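Local coordinates for Mgp-operon protein 3 (Mycoplasma pneumoniae, PDB 6RJ1), which probably takes part in adhesion to host cells, apparently together with the adhesin P1, as the extracellular P40/P90 protein, at residues A[165-170]-A[654-659]; A[179-184]-A[225-230]; A[535-540]-A[555-560]. All blocks are in the same frame, centred on the assembly; numbering follows the deposited sequence.

Interaction 1. Residues A[165-170]-A[654-659]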
loop_
_atom_site.group_PDB
_atom_site.type_symbol
_atom_site.label_atom_id
_atom_site.label_comp_id
_atom_site.label_asym_id
_atom_site.label_seq_id
_atom_site.Cartn_x
_atom_site.Cartn_y
_atom_site.Cartn_z
ATOM N N LEU A 165 -12.274 9.661 7.467
ATOM C CA LEU A 165 -11.169 9.734 8.414
ATOM C C LEU A 165 -9.990 8.967 7.832
ATOM O O LEU A 165 -10.171 7.840 7.377
ATOM C CB LEU A 165 -11.610 9.081 9.728
ATOM C CG LEU A 165 -11.862 9.973 10.941
ATOM C CD1 LEU A 165 -12.651 11.208 10.590
ATOM C CD2 LEU A 165 -12.589 9.199 12.004
ATOM N N VAL A 166 -8.797 9.587 7.800
ATOM C CA VAL A 166 -7.581 8.937 7.305
ATOM C C VAL A 166 -6.545 8.924 8.436
ATOM O O VAL A 166 -6.300 9.949 9.071
ATOM C CB VAL A 166 -7.009 9.563 5.998
ATOM C CG1 VAL A 166 -5.847 8.730 5.445
ATOM C CG2 VAL A 166 -8.090 9.735 4.931
ATOM N N GLU A 167 -5.958 7.756 8.689
ATOM C CA GLU A 167 -4.936 7.577 9.712
ATOM C C GLU A 167 -3.641 8.281 9.297
ATOM O O GLU A 167 -3.282 8.251 8.113
ATOM C CB GLU A 167 -4.653 6.083 9.919
ATOM C CG GLU A 167 -3.891 5.765 11.197
ATOM C CD GLU A 167 -3.232 4.400 11.250
ATOM O OE1 GLU A 167 -3.385 3.617 10.284
ATOM O OE2 GLU A 167 -2.565 4.112 12.269
ATOM N N GLN A 168 -2.914 8.871 10.277
ATOM C CA GLN A 168 -1.618 9.489 10.015
ATOM C C GLN A 168 -0.666 8.410 9.455
ATOM O O GLN A 168 -0.824 7.236 9.812
ATOM C CB GLN A 168 -1.061 10.212 11.260
ATOM C CG GLN A 168 -0.655 9.325 12.429
ATOM C CD GLN A 168 -0.153 10.124 13.603
ATOM O OE1 GLN A 168 -0.626 9.965 14.725
ATOM N NE2 GLN A 168 0.820 10.998 13.379
ATOM N N PRO A 169 0.231 8.724 8.492
ATOM C CA PRO A 169 1.063 7.660 7.914
ATOM C C PRO A 169 1.945 6.924 8.918
ATOM O O PRO A 169 2.386 7.500 9.917
ATOM C CB PRO A 169 1.872 8.383 6.832
ATOM C CG PRO A 169 1.138 9.641 6.568
ATOM C CD PRO A 169 0.545 10.029 7.881
ATOM N N VAL A 170 2.145 5.627 8.676
ATOM C CA VAL A 170 2.993 4.780 9.506
ATOM C C VAL A 170 4.427 5.068 9.066
ATOM O O VAL A 170 4.749 4.953 7.880
ATOM C CB VAL A 170 2.627 3.276 9.397
ATOM C CG1 VAL A 170 3.591 2.416 10.212
ATOM C CG2 VAL A 170 1.185 3.013 9.824
ATOM N N ILE A 654 -10.093 5.164 6.694
ATOM C CA ILE A 654 -8.953 4.555 6.002
ATOM C C ILE A 654 -7.713 4.521 6.907
ATOM O O ILE A 654 -7.309 5.548 7.463
ATOM C CB ILE A 654 -8.672 5.197 4.605
ATOM C CG1 ILE A 654 -9.902 5.041 3.648
ATOM C CG2 ILE A 654 -7.386 4.626 3.969
ATOM C CD1 ILE A 654 -9.927 5.993 2.477
ATOM N N ASN A 655 -7.133 3.316 7.053
ATOM C CA ASN A 655 -5.928 2.991 7.797
ATOM C C ASN A 655 -4.728 3.101 6.865
ATOM O O ASN A 655 -4.795 2.671 5.715
ATOM C CB ASN A 655 -6.033 1.577 8.358
ATOM C CG ASN A 655 -7.008 1.456 9.504
ATOM O OD1 ASN A 655 -7.224 2.402 10.263
ATOM N ND2 ASN A 655 -7.583 0.273 9.682
ATOM N N ALA A 656 -3.633 3.672 7.362
ATOM C CA ALA A 656 -2.405 3.865 6.598
ATOM C C ALA A 656 -1.533 2.582 6.555
ATOM O O ALA A 656 -0.299 2.671 6.516
ATOM C CB ALA A 656 -1.626 5.034 7.188
ATOM N N SER A 657 -2.182 1.394 6.513
ATOM C CA SER A 657 -1.536 0.077 6.537
ATOM C C SER A 657 -2.438 -1.045 5.944
ATOM O O SER A 657 -3.636 -0.805 5.751
ATOM C CB SER A 657 -1.174 -0.273 7.981
ATOM O OG SER A 657 -2.276 -0.850 8.665
ATOM N N PRO A 658 -1.926 -2.294 5.725
ATOM C CA PRO A 658 -2.792 -3.354 5.185
ATOM C C PRO A 658 -3.761 -3.991 6.201
ATOM O O PRO A 658 -4.436 -4.975 5.862
ATOM C CB PRO A 658 -1.789 -4.378 4.617
ATOM C CG PRO A 658 -0.450 -3.746 4.720
ATOM C CD PRO A 658 -0.544 -2.794 5.853
ATOM N N LEU A 659 -3.855 -3.426 7.430
ATOM C CA LEU A 659 -4.757 -3.932 8.473
ATOM C C LEU A 659 -6.088 -3.211 8.569
ATOM O O LEU A 659 -6.126 -1.976 8.550
ATOM C CB LEU A 659 -4.093 -3.948 9.853
ATOM C CG LEU A 659 -2.878 -4.872 10.054
ATOM C CD1 LEU A 659 -2.595 -5.040 11.511
ATOM C CD2 LEU A 659 -3.063 -6.234 9.396
HETATM O O HOH W 1 1.329 4.828 5.948
#

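Interaction 2. Residues A[179-184]-A[225-230]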
loop_
_atom_site.group_PDB
_atom_site.type_symbol
_atom_site.label_atom_id
_atom_site.label_comp_id
_atom_site.label_asym_id
_atom_site.label_seq_id
_atom_site.Cartn_x
_atom_site.Cartn_y
_atom_site.Cartn_z
ATOM N N LEU A 179 0.765 0.997 17.164
ATOM C CA LEU A 179 -0.315 0.512 16.302
ATOM C C LEU A 179 -1.509 -0.036 17.106
ATOM O O LEU A 179 -2.632 -0.055 16.593
ATOM C CB LEU A 179 0.197 -0.563 15.322
ATOM C CG LEU A 179 0.867 -0.143 13.998
ATOM C CD1 LEU A 179 0.458 1.261 13.522
ATOM C CD2 LEU A 179 2.343 -0.314 14.055
ATOM N N ALA A 180 -1.257 -0.489 18.355
ATOM C CA ALA A 180 -2.245 -1.095 19.259
ATOM C C ALA A 180 -3.334 -0.136 19.752
ATOM O O ALA A 180 -3.037 0.848 20.424
ATOM C CB ALA A 180 -1.544 -1.756 20.442
ATOM N N ARG A 181 -4.598 -0.448 19.438
ATOM C CA ARG A 181 -5.780 0.323 19.825
ATOM C C ARG A 181 -6.628 -0.547 20.751
ATOM O O ARG A 181 -6.793 -1.735 20.470
ATOM C CB ARG A 181 -6.589 0.680 18.558
ATOM C CG ARG A 181 -6.572 2.148 18.105
ATOM C CD ARG A 181 -5.207 2.784 17.866
ATOM N NE ARG A 181 -4.486 2.288 16.693
ATOM C CZ ARG A 181 -4.204 3.024 15.618
ATOM N NH1 ARG A 181 -3.498 2.511 14.623
ATOM N NH2 ARG A 181 -4.622 4.281 15.536
ATOM N N VAL A 182 -7.184 0.030 21.837
ATOM C CA VAL A 182 -8.040 -0.701 22.784
ATOM C C VAL A 182 -9.217 -1.357 22.049
ATOM O O VAL A 182 -9.858 -0.723 21.210
ATOM C CB VAL A 182 -8.476 0.149 24.014
ATOM C CG1 VAL A 182 -9.418 -0.633 24.930
ATOM C CG2 VAL A 182 -7.256 0.634 24.799
ATOM N N ASN A 183 -9.430 -2.652 22.315
ATOM C CA ASN A 183 -10.485 -3.459 21.712
ATOM C C ASN A 183 -11.869 -2.847 21.851
ATOM O O ASN A 183 -12.216 -2.295 22.900
ATOM C CB ASN A 183 -10.510 -4.857 22.333
ATOM C CG ASN A 183 -9.725 -5.905 21.610
ATOM O OD1 ASN A 183 -9.441 -5.824 20.405
ATOM N ND2 ASN A 183 -9.390 -6.939 22.345
ATOM N N GLY A 184 -12.647 -2.989 20.788
ATOM C CA GLY A 184 -14.034 -2.570 20.748
ATOM C C GLY A 184 -14.900 -3.525 21.549
ATOM O O GLY A 184 -14.417 -4.538 22.068
ATOM N N LYS A 225 -8.406 7.315 21.658
ATOM C CA LYS A 225 -6.968 7.453 21.921
ATOM C C LYS A 225 -6.166 6.916 20.737
ATOM O O LYS A 225 -6.725 6.238 19.863
ATOM C CB LYS A 225 -6.577 6.676 23.201
ATOM C CG LYS A 225 -7.142 7.263 24.486
ATOM C CD LYS A 225 -6.709 6.471 25.712
ATOM C CE LYS A 225 -6.886 7.249 26.996
ATOM N NZ LYS A 225 -8.319 7.419 27.362
ATOM N N GLY A 226 -4.865 7.212 20.738
ATOM C CA GLY A 226 -3.927 6.719 19.738
ATOM C C GLY A 226 -3.591 7.623 18.576
ATOM O O GLY A 226 -3.885 8.827 18.596
ATOM N N ARG A 227 -2.960 7.015 17.542
ATOM C CA ARG A 227 -2.542 7.636 16.276
ATOM C C ARG A 227 -3.700 8.423 15.679
ATOM O O ARG A 227 -4.855 7.982 15.736
ATOM C CB ARG A 227 -2.069 6.599 15.243
ATOM C CG ARG A 227 -1.386 5.351 15.796
ATOM C CD ARG A 227 -0.003 5.119 15.209
ATOM N NE ARG A 227 -0.037 5.114 13.751
ATOM C CZ ARG A 227 0.764 5.830 12.976
ATOM N NH1 ARG A 227 0.631 5.790 11.664
ATOM N NH2 ARG A 227 1.715 6.582 13.509
ATOM N N ALA A 228 -3.391 9.603 15.136
ATOM C CA ALA A 228 -4.391 10.495 14.589
ATOM C C ALA A 228 -5.120 9.956 13.371
ATOM O O ALA A 228 -4.518 9.337 12.492
ATOM C CB ALA A 228 -3.776 11.836 14.277
ATOM N N TYR A 229 -6.439 10.175 13.365
ATOM C CA TYR A 229 -7.369 9.922 12.282
ATOM C C TYR A 229 -7.887 11.308 11.982
ATOM O O TYR A 229 -8.325 12.017 12.903
ATOM C CB TYR A 229 -8.511 8.994 12.712
ATOM C CG TYR A 229 -8.117 7.538 12.714
ATOM C CD1 TYR A 229 -8.127 6.788 11.537
ATOM C CD2 TYR A 229 -7.712 6.909 13.888
ATOM C CE1 TYR A 229 -7.752 5.446 11.531
ATOM C CE2 TYR A 229 -7.339 5.567 13.896
ATOM C CZ TYR A 229 -7.363 4.836 12.716
ATOM O OH TYR A 229 -6.994 3.508 12.737
ATOM N N ARG A 230 -7.736 11.758 10.740
ATOM C CA ARG A 230 -8.156 13.116 10.432
ATOM C C ARG A 230 -9.061 13.198 9.209
ATOM O O ARG A 230 -9.008 12.337 8.327
ATOM C CB ARG A 230 -6.928 14.051 10.278
ATOM C CG ARG A 230 -6.067 14.248 11.528
ATOM C CD ARG A 230 -6.679 15.215 12.524
ATOM N NE ARG A 230 -5.851 15.396 13.723
ATOM C CZ ARG A 230 -5.948 14.653 14.825
ATOM N NH1 ARG A 230 -5.152 14.885 15.861
ATOM N NH2 ARG A 230 -6.832 13.662 14.892
#

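Interaction 3. Residues A[535-540]-A[555-560]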
loop_
_atom_site.group_PDB
_atom_site.type_symbol
_atom_site.label_atom_id
_atom_site.label_comp_id
_atom_site.label_asym_id
_atom_site.label_seq_id
_atom_site.Cartn_x
_atom_site.Cartn_y
_atom_site.Cartn_z
ATOM N N GLN A 535 -13.535 -0.755 -2.634
ATOM C CA GLN A 535 -12.293 -0.499 -1.909
ATOM C C GLN A 535 -11.683 0.858 -2.323
ATOM O O GLN A 535 -11.442 1.087 -3.508
ATOM C CB GLN A 535 -11.311 -1.695 -2.030
ATOM C CG GLN A 535 -9.936 -1.521 -1.362
ATOM C CD GLN A 535 -9.948 -1.253 0.113
ATOM O OE1 GLN A 535 -10.778 -1.777 0.871
ATOM N NE2 GLN A 535 -9.001 -0.448 0.560
ATOM N N PRO A 536 -11.520 1.791 -1.354
ATOM C CA PRO A 536 -11.056 3.139 -1.699
ATOM C C PRO A 536 -9.548 3.382 -1.768
ATOM O O PRO A 536 -9.139 4.342 -2.404
ATOM C CB PRO A 536 -11.644 3.972 -0.565
ATOM C CG PRO A 536 -11.509 3.067 0.614
ATOM C CD PRO A 536 -11.849 1.701 0.085
ATOM N N ALA A 537 -8.740 2.620 -1.028
ATOM C CA ALA A 537 -7.317 2.905 -0.942
ATOM C C ALA A 537 -6.404 1.713 -1.108
ATOM O O ALA A 537 -6.767 0.576 -0.786
ATOM C CB ALA A 537 -7.015 3.615 0.368
ATOM N N TYR A 538 -5.192 2.002 -1.613
ATOM C CA TYR A 538 -4.138 1.026 -1.842
ATOM C C TYR A 538 -2.766 1.604 -1.517
ATOM O O TYR A 538 -2.553 2.810 -1.648
ATOM C CB TYR A 538 -4.184 0.523 -3.306
ATOM C CG TYR A 538 -5.449 -0.243 -3.642
ATOM C CD1 TYR A 538 -5.571 -1.595 -3.334
ATOM C CD2 TYR A 538 -6.550 0.400 -4.212
ATOM C CE1 TYR A 538 -6.752 -2.290 -3.590
ATOM C CE2 TYR A 538 -7.735 -0.283 -4.468
ATOM C CZ TYR A 538 -7.828 -1.630 -4.167
ATOM O OH TYR A 538 -9.002 -2.295 -4.429
ATOM N N LEU A 539 -1.833 0.723 -1.084
ATOM C CA LEU A 539 -0.403 1.015 -0.826
ATOM C C LEU A 539 0.359 0.339 -1.981
ATOM O O LEU A 539 0.698 -0.843 -1.922
ATOM C CB LEU A 539 0.033 0.513 0.556
ATOM C CG LEU A 539 -0.658 1.204 1.732
ATOM C CD1 LEU A 539 -1.304 0.201 2.649
ATOM C CD2 LEU A 539 0.298 2.123 2.475
ATOM N N ILE A 540 0.492 1.089 -3.084
ATOM C CA ILE A 540 1.012 0.678 -4.393
ATOM C C ILE A 540 2.474 0.252 -4.356
ATOM O O ILE A 540 3.349 1.094 -4.174
ATOM C CB ILE A 540 0.743 1.799 -5.462
ATOM C CG1 ILE A 540 -0.735 2.286 -5.443
ATOM C CG2 ILE A 540 1.204 1.409 -6.879
ATOM C CD1 ILE A 540 -1.816 1.334 -6.004
ATOM N N PHE A 555 -0.812 -3.289 -1.811
ATOM C CA PHE A 555 -1.418 -3.866 -0.626
ATOM C C PHE A 555 -2.716 -3.109 -0.450
ATOM O O PHE A 555 -2.754 -1.895 -0.666
ATOM C CB PHE A 555 -0.543 -3.690 0.616
ATOM C CG PHE A 555 0.315 -4.887 0.901
ATOM C CD1 PHE A 555 -0.225 -6.021 1.507
ATOM C CD2 PHE A 555 1.663 -4.891 0.563
ATOM C CE1 PHE A 555 0.569 -7.143 1.750
ATOM C CE2 PHE A 555 2.457 -6.010 0.814
ATOM C CZ PHE A 555 1.902 -7.129 1.400
ATOM N N LYS A 556 -3.785 -3.822 -0.110
ATOM C CA LYS A 556 -5.077 -3.210 0.147
ATOM C C LYS A 556 -4.922 -2.485 1.479
ATOM O O LYS A 556 -4.515 -3.100 2.472
ATOM C CB LYS A 556 -6.159 -4.302 0.240
ATOM C CG LYS A 556 -7.552 -3.798 0.599
ATOM C CD LYS A 556 -8.380 -4.876 1.315
ATOM C CE LYS A 556 -8.343 -4.735 2.825
ATOM N NZ LYS A 556 -9.256 -3.655 3.306
ATOM N N ALA A 557 -5.178 -1.172 1.492
ATOM C CA ALA A 557 -5.114 -0.388 2.726
ATOM C C ALA A 557 -6.391 -0.711 3.534
ATOM O O ALA A 557 -7.432 -1.009 2.936
ATOM C CB ALA A 557 -5.053 1.091 2.400
ATOM N N GLY A 558 -6.291 -0.701 4.862
ATOM C CA GLY A 558 -7.427 -0.982 5.730
ATOM C C GLY A 558 -8.518 0.058 5.578
ATOM O O GLY A 558 -8.258 1.242 5.758
ATOM N N ALA A 559 -9.724 -0.357 5.168
ATOM C CA ALA A 559 -10.850 0.558 4.998
ATOM C C ALA A 559 -12.090 -0.033 5.666
ATOM O O ALA A 559 -12.641 -1.055 5.228
ATOM C CB ALA A 559 -11.097 0.842 3.530
ATOM N N VAL A 560 -12.488 0.584 6.774
ATOM C CA VAL A 560 -13.591 0.114 7.603
ATOM C C VAL A 560 -14.597 1.231 7.923
ATOM O O VAL A 560 -14.433 2.365 7.463
ATOM C CB VAL A 560 -13.058 -0.583 8.889
ATOM C CG1 VAL A 560 -12.306 -1.862 8.563
ATOM C CG2 VAL A 560 -12.210 0.356 9.738
#

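Interaction 1. Residues A[165-170]-A[654-659]
Val166 and Ile654 pair in a parallel beta bridge, which places strand 165-167 beside the end of strand 650-654 in a mixed sheet although the two lie hundreds of residues apart. Two main-chain bonds make the join: Ile654 N gives to Leu165 O at 2.8 Å, and Glu167 N gives to Ile654 O at 2.9 Å. Just beyond the bridge the side chain of Glu167 takes over from the backbone. Its CG stands anti to the backbone N (chi1 -165°), which sends the chain out, extended, alongside residues 655 and 656. CB packs 3.7 Å from Ile654 O, CD comes to 4.0 Å from Ala656 N, ahead of its N-H, and OE1 accepts from Ala656 N at 2.9 Å, on its anti side and 22° out of the carboxylate plane. OE1 also bonds Tyr662 OH, while OE2 has partners of its own, so both oxygens of this buried carboxylate are held. The methyl of Ala656 points toward 165-170, its CB 3.5 Å from Gln168 O. Where the backbones separate, one water accepts from Val170 N at 3.0 Å and donates to Ala656 O at 2.8 Å.

Interaction 2. Residues A[179-184]-A[225-230]
Arg181 and Arg227 belong to a buried cluster in which two arginines gather round one carboxylate, beside the short strand 229-230. The contact between their segments holds no direct hydrogen bond; it rests on how one flat guanidinium is enclosed. Arg227 lays its CG over one face of the Arg181 group, 3.4 Å from Arg181 NH2. Tyr229 reaches the opposite face with its OH, itself tied to Asn655 OD1, and its CE2 comes within 3.4 Å of the same NH2. Ring and guanidinium are inclined by 37°, so this is an oblique approach and not a flat stack.

The two arginine chains cross at about a right angle, their guanidinium planes 74° apart. Arg181 NH1 thereby sits at the edge of the Arg227 group, 4.4 Å from Arg227 NE. Both of these nitrogens form salt bridges with Glu167 OE2, which probably offsets the two positive charges, while Arg227 NH2 has a further salt bridge with Glu240 and Tyr662 meets Arg181 in a cation-pi contact. Bends at chi2 (55°) and chi3 curl Arg181 back over its own segment, where NE gives a bond to Leu179 O at 3.0 Å from above the carbonyl plane. Leu179 also takes part through its side chain, CD1 resting 3.9 Å from Arg227 NE. Such crossed, enclosed guanidinium groups fit a buried salt-bridge network in which two arginines share one carboxylate oxygen, here supplied from outside both segments.

Interaction 3. Residues A[535-540]-A[555-560]
Leu539 and Phe555 face each other as an antiparallel hydrogen-bonded pair, and with Ala557 they account for much of the buried surface. Leu539 N donates to Phe555 O at 2.8 Å, almost straight at 178°, and Phe555 N returns the bond to Leu539 O at 2.9 Å. Their side chains leave on the same face of the sheet, with Leu539 CB 4.2 Å from Phe555 CB, but the phenyl ring then turns away from the partner strand. In Leu539, chi1 (-64°) places CG anti to the carbonyl carbon, and chi2 (126°) turns CD1 toward Ala557, to rest 3.9 Å from Ala557 CB.

This is the beta hairpin of strands 538-546 and 549-563, seen where its regular pairing ends. Tyr538 and Lys556 form the adjoining non-hydrogen-bonded pair, with side chains on the other face; beyond it Ala557 meets Ala537 through methyls 3.8 Å apart. Ala557 N gives a longer bond of 3.3 Å to Ala537 O from above the carbonyl plane. The same oxygen takes a second donor, Gln535 NE2 at 2.8 Å, which lies in the carbonyl plane on a lone pair, and the same NE2 weakly reaches Ala557 O across the contact. The Gln535 side chain crosses that of Lys556 at about a right angle. Lys556 NZ, hydrogen-bonded to Asn660 OD1, reaches Gln535 OE1 only weakly. Past this crossing, Pro536 CD packs 3.6 Å from the methyl CB of Ala559.

All three contacts reach one mixed, branched sheet, with interaction 1 as the middle member: its centre is about 10 Å from that of interaction 2 and about 9 Å from that of interaction 3, whereas interactions 2 and 3 are centred about 18 Å apart and do not touch. Segment 165-170 comes first along the chain, both other contacts follow, and 654-659 comes last. On one flank, strand 165-167 pairs with strand 229-230, and Gln168 bonds Ala228 through the backbone; on the other, Asn655 and Ser657 bond Gly558, at the break in strand 549-563. A hairpin that is local in sequence is thus joined, in part through the bridge of interaction 1, to residues 165-230, far earlier in this adhesion protein.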